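Local coordinates for protein redox-sensing transcriptional repressor Rex (Thermoanaerobacter ethanolicus, PDB 3WG9) that probably represses transcription in response to the cellular NADH/NAD(+) redox state, binding DNA as a homodimer through winged-helix domains joined to Rossmann-fold domains, at residues V11-Y21 against K41-D52. Sequence-based numbering, arbitrary orientation.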
loop_
_atom_site.group_PDB
_atom_site.type_symbol
_atom_site.label_atom_id
_atom_site.label_comp_id
_atom_site.label_asym_id
_atom_site.label_seq_id
_atom_site.Cartn_x
_atom_site.Cartn_y
_atom_site.Cartn_z
ATOM N N VAL B 11 -11.543 8.221 8.072
ATOM C CA VAL B 11 -11.929 9.182 7.034
ATOM C C VAL B 11 -10.774 9.533 6.109
ATOM O O VAL B 11 -10.904 9.520 4.880
ATOM C CB VAL B 11 -12.509 10.530 7.638
ATOM C CG1 VAL B 11 -12.703 11.599 6.538
ATOM C CG2 VAL B 11 -13.819 10.301 8.401
ATOM N N ILE B 12 -9.644 9.889 6.686
ATOM C CA ILE B 12 -8.470 10.344 5.877
ATOM C C ILE B 12 -8.088 9.247 4.895
ATOM O O ILE B 12 -7.742 9.529 3.768
ATOM C CB ILE B 12 -7.302 10.679 6.809
ATOM C CG1 ILE B 12 -7.641 11.942 7.599
ATOM C CG2 ILE B 12 -5.885 10.834 6.028
ATOM C CD1 ILE B 12 -6.625 12.143 8.825
ATOM N N ARG B 13 -8.165 7.978 5.291
ATOM C CA ARG B 13 -7.769 6.910 4.360
ATOM C C ARG B 13 -8.777 6.647 3.245
ATOM O O ARG B 13 -8.417 6.098 2.217
ATOM C CB ARG B 13 -7.538 5.566 5.081
ATOM C CG ARG B 13 -6.302 5.659 6.053
ATOM C CD ARG B 13 -5.704 4.292 6.378
ATOM N NE ARG B 13 -4.582 4.421 7.312
ATOM C CZ ARG B 13 -3.337 4.732 6.927
ATOM N NH1 ARG B 13 -3.042 5.001 5.637
ATOM N NH2 ARG B 13 -2.374 4.719 7.829
ATOM N N ARG B 14 -10.034 7.075 3.403
ATOM C CA ARG B 14 -10.938 7.005 2.252
ATOM C C ARG B 14 -10.704 8.112 1.251
ATOM O O ARG B 14 -11.058 7.968 0.056
ATOM C CB ARG B 14 -12.409 7.080 2.694
ATOM C CG ARG B 14 -12.829 5.811 3.443
ATOM C CD ARG B 14 -14.364 5.787 3.761
ATOM N NE ARG B 14 -14.770 6.736 4.805
ATOM C CZ ARG B 14 -14.896 6.450 6.085
ATOM N NH1 ARG B 14 -14.596 5.223 6.537
ATOM N NH2 ARG B 14 -15.292 7.392 6.927
ATOM N N LEU B 15 -10.213 9.258 1.708
ATOM C CA LEU B 15 -10.101 10.411 0.773
ATOM C C LEU B 15 -9.249 10.181 -0.474
ATOM O O LEU B 15 -9.603 10.654 -1.560
ATOM C CB LEU B 15 -9.639 11.704 1.494
ATOM C CG LEU B 15 -10.525 12.181 2.675
ATOM C CD1 LEU B 15 -9.889 13.337 3.450
ATOM C CD2 LEU B 15 -11.923 12.651 2.129
ATOM N N PRO B 16 -8.049 9.570 -0.328
ATOM C CA PRO B 16 -7.307 9.266 -1.562
ATOM C C PRO B 16 -8.024 8.286 -2.493
ATOM O O PRO B 16 -7.807 8.375 -3.695
ATOM C CB PRO B 16 -5.950 8.714 -1.069
ATOM C CG PRO B 16 -5.890 9.233 0.411
ATOM C CD PRO B 16 -7.318 9.151 0.870
ATOM N N ARG B 17 -8.783 7.347 -1.946
ATOM C CA ARG B 17 -9.589 6.449 -2.788
ATOM C C ARG B 17 -10.616 7.272 -3.585
ATOM O O ARG B 17 -10.746 7.103 -4.809
ATOM C CB ARG B 17 -10.297 5.392 -1.951
ATOM C CG ARG B 17 -9.362 4.518 -1.077
ATOM C CD ARG B 17 -10.197 3.459 -0.321
ATOM N NE ARG B 17 -10.986 2.674 -1.273
ATOM C CZ ARG B 17 -12.267 2.334 -1.096
ATOM N NH1 ARG B 17 -12.926 2.711 -0.009
ATOM N NH2 ARG B 17 -12.877 1.587 -2.001
ATOM N N TYR B 18 -11.275 8.266 -2.958
ATOM C CA TYR B 18 -12.198 9.072 -3.793
ATOM C C TYR B 18 -11.439 9.815 -4.878
ATOM O O TYR B 18 -11.867 9.854 -6.049
ATOM C CB TYR B 18 -12.940 10.089 -2.938
ATOM C CG TYR B 18 -13.692 9.510 -1.758
ATOM C CD1 TYR B 18 -14.308 8.261 -1.810
ATOM C CD2 TYR B 18 -13.846 10.262 -0.609
ATOM C CE1 TYR B 18 -15.033 7.762 -0.725
ATOM C CE2 TYR B 18 -14.599 9.797 0.452
ATOM C CZ TYR B 18 -15.176 8.545 0.410
ATOM O OH TYR B 18 -15.856 8.116 1.536
ATOM N N HIS B 19 -10.286 10.398 -4.520
ATOM C CA HIS B 19 -9.497 11.228 -5.459
ATOM C C HIS B 19 -9.062 10.367 -6.672
ATOM O O HIS B 19 -9.139 10.761 -7.840
ATOM C CB HIS B 19 -8.244 11.707 -4.684
ATOM C CG HIS B 19 -7.366 12.643 -5.446
ATOM N ND1 HIS B 19 -6.236 12.226 -6.127
ATOM C CD2 HIS B 19 -7.446 13.981 -5.633
ATOM C CE1 HIS B 19 -5.651 13.270 -6.689
ATOM N NE2 HIS B 19 -6.368 14.349 -6.408
ATOM N N ARG B 20 -8.571 9.177 -6.400
ATOM C CA ARG B 20 -8.065 8.290 -7.464
ATOM C C ARG B 20 -9.190 7.831 -8.434
ATOM O O ARG B 20 -8.998 7.718 -9.637
ATOM C CB ARG B 20 -7.457 7.040 -6.771
ATOM C CG ARG B 20 -6.719 6.031 -7.717
ATOM C CD ARG B 20 -5.765 5.067 -6.941
ATOM N NE ARG B 20 -6.315 4.555 -5.693
ATOM C CZ ARG B 20 -7.194 3.553 -5.595
ATOM N NH1 ARG B 20 -7.650 2.986 -6.700
ATOM N NH2 ARG B 20 -7.659 3.115 -4.409
ATOM N N TYR B 21 -10.361 7.529 -7.900
ATOM C CA TYR B 21 -11.489 7.140 -8.724
ATOM C C TYR B 21 -12.011 8.306 -9.598
ATOM O O TYR B 21 -12.222 8.095 -10.796
ATOM C CB TYR B 21 -12.616 6.496 -7.918
ATOM C CG TYR B 21 -13.790 6.090 -8.776
ATOM C CD1 TYR B 21 -13.603 5.247 -9.876
ATOM C CD2 TYR B 21 -15.077 6.544 -8.508
ATOM C CE1 TYR B 21 -14.641 4.872 -10.699
ATOM C CE2 TYR B 21 -16.151 6.157 -9.337
ATOM C CZ TYR B 21 -15.917 5.317 -10.428
ATOM O OH TYR B 21 -16.934 4.902 -11.263
ATOM N N LYS B 41 -19.179 2.122 -6.339
ATOM C CA LYS B 41 -17.779 1.957 -6.698
ATOM C C LYS B 41 -16.864 1.875 -5.462
ATOM O O LYS B 41 -15.979 1.027 -5.388
ATOM C CB LYS B 41 -17.329 3.082 -7.615
ATOM C CG LYS B 41 -15.854 2.951 -7.972
ATOM C CD LYS B 41 -15.558 1.945 -9.131
ATOM C CE LYS B 41 -14.056 1.532 -9.048
ATOM N NZ LYS B 41 -13.455 1.123 -10.355
ATOM N N MET B 42 -17.109 2.727 -4.468
ATOM C CA MET B 42 -16.239 2.817 -3.311
ATOM C C MET B 42 -16.493 1.799 -2.223
ATOM O O MET B 42 -15.640 1.611 -1.356
ATOM C CB MET B 42 -16.361 4.229 -2.716
ATOM C CG MET B 42 -15.962 5.274 -3.733
ATOM S SD MET B 42 -14.163 5.198 -4.144
ATOM C CE MET B 42 -13.547 4.937 -2.521
ATOM N N GLY B 43 -17.673 1.184 -2.217
ATOM C CA GLY B 43 -17.991 0.280 -1.138
ATOM C C GLY B 43 -18.213 1.072 0.147
ATOM O O GLY B 43 -17.982 0.557 1.239
ATOM N N VAL B 44 -18.639 2.333 0.014
ATOM C CA VAL B 44 -18.881 3.223 1.164
ATOM C C VAL B 44 -20.342 3.770 0.960
ATOM O O VAL B 44 -20.676 4.161 -0.133
ATOM C CB VAL B 44 -17.837 4.406 1.148
ATOM C CG1 VAL B 44 -18.083 5.342 2.277
ATOM C CG2 VAL B 44 -16.354 3.882 1.250
ATOM N N THR B 45 -21.193 3.794 1.982
ATOM C CA THR B 45 -22.554 4.317 1.766
ATOM C C THR B 45 -22.557 5.748 1.225
ATOM O O THR B 45 -21.655 6.550 1.543
ATOM C CB THR B 45 -23.359 4.281 3.037
ATOM O OG1 THR B 45 -22.780 5.184 3.997
ATOM C CG2 THR B 45 -23.470 2.830 3.581
ATOM N N ALA B 46 -23.567 6.087 0.424
ATOM C CA ALA B 46 -23.671 7.490 0.003
ATOM C C ALA B 46 -23.675 8.465 1.185
ATOM O O ALA B 46 -23.098 9.573 1.097
ATOM C CB ALA B 46 -24.882 7.696 -0.931
ATOM N N SER B 47 -24.293 8.075 2.298
ATOM C CA SER B 47 -24.381 9.025 3.441
ATOM C C SER B 47 -22.998 9.222 4.087
ATOM O O SER B 47 -22.649 10.335 4.478
ATOM C CB SER B 47 -25.437 8.589 4.439
ATOM O OG SER B 47 -25.146 7.318 5.002
ATOM N N GLN B 48 -22.217 8.145 4.221
ATOM C CA GLN B 48 -20.860 8.283 4.786
ATOM C C GLN B 48 -20.032 9.153 3.837
ATOM O O GLN B 48 -19.203 9.951 4.272
ATOM C CB GLN B 48 -20.190 6.912 4.979
ATOM C CG GLN B 48 -18.837 6.979 5.748
ATOM C CD GLN B 48 -18.996 7.585 7.110
ATOM O OE1 GLN B 48 -19.657 7.017 7.938
ATOM N NE2 GLN B 48 -18.430 8.759 7.343
ATOM N N ILE B 49 -20.226 9.001 2.537
ATOM C CA ILE B 49 -19.399 9.794 1.622
ATOM C C ILE B 49 -19.775 11.268 1.786
ATOM O O ILE B 49 -18.898 12.136 1.816
ATOM C CB ILE B 49 -19.634 9.415 0.182
ATOM C CG1 ILE B 49 -19.010 8.025 -0.085
ATOM C CG2 ILE B 49 -19.028 10.480 -0.676
ATOM C CD1 ILE B 49 -19.399 7.468 -1.472
ATOM N N ARG B 50 -21.072 11.552 1.921
ATOM C CA ARG B 50 -21.479 12.960 2.133
ATOM C C ARG B 50 -20.844 13.489 3.431
ATOM O O ARG B 50 -20.303 14.597 3.487
ATOM C CB ARG B 50 -23.008 13.055 2.269
ATOM C CG ARG B 50 -23.741 12.744 1.009
ATOM C CD ARG B 50 -25.265 13.098 1.213
ATOM N NE ARG B 50 -25.934 12.583 0.037
ATOM C CZ ARG B 50 -26.515 11.402 -0.059
ATOM N NH1 ARG B 50 -26.747 10.691 1.034
ATOM N NH2 ARG B 50 -26.931 11.002 -1.259
ATOM N N GLN B 51 -20.884 12.679 4.473
ATOM C CA GLN B 51 -20.307 13.068 5.733
ATOM C C GLN B 51 -18.771 13.300 5.668
ATOM O O GLN B 51 -18.234 14.264 6.279
ATOM C CB GLN B 51 -20.570 11.965 6.731
ATOM C CG GLN B 51 -20.259 12.411 8.195
ATOM C CD GLN B 51 -20.799 11.418 9.247
ATOM O OE1 GLN B 51 -20.103 10.501 9.675
ATOM N NE2 GLN B 51 -22.059 11.586 9.627
ATOM N N ASP B 52 -18.100 12.456 4.890
ATOM C CA ASP B 52 -16.638 12.600 4.710
ATOM C C ASP B 52 -16.302 13.950 4.082
ATOM O O ASP B 52 -15.434 14.647 4.573
ATOM C CB ASP B 52 -16.053 11.502 3.821
ATOM C CG ASP B 52 -16.022 10.129 4.513
ATOM O OD1 ASP B 52 -16.189 10.047 5.763
ATOM O OD2 ASP B 52 -15.735 9.118 3.823
#
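Met42 packs against Tyr18 within the winged-helix DNA-binding domain, where helix 9-27 packs on helices 35-42 and 46-54 and the turn between them, in the predicted helix-turn-helix region. A flexible, unbranched methionine suits this spot: bent at chi2 and chi3, it sets SD at the edge of the Tyr18 ring, a Met-aromatic contact, and brings CE within 3.5 Å of Tyr18 CD1. The branched aliphatic side chains of Val44 and Ile49 pack round the phenol end of Tyr18, Ile49 CG1 lying 3.9 Å from Tyr18 CZ; tyrosine suits its place by joining an apolar ring to a hydroxyl that reaches a carboxylate. At the start of segment 41-52, Lys41 lays its aliphatic chain over one face of the Tyr21 ring, a CH-pi contact with CG 3.4 Å from the centroid.

Arginine serves two polar sites. The Arg17 guanidinium lies over Met42 CE, and its NH2 donates to Met42 O (2.8 Å), at the C-terminal end of helix 35-42. Arg14, bent at chi3 (-72°), grips Asp52 side-on, with guanidinium and carboxylate only 9° from coplanar; NE meets the syn lone pair of OD2 at 2.8 Å. Tyr18 OH gives OD2 a second, very short bond. An alanine in place of Asp52 would probably leave the Arg14 charge and the hydroxyl of buried Tyr18 without their shared acceptor. On OD1, Arg14 NH2 arrives along the syn lone pair, while Gln48 NE2 donates from above the carboxylate plane at 3.0 Å.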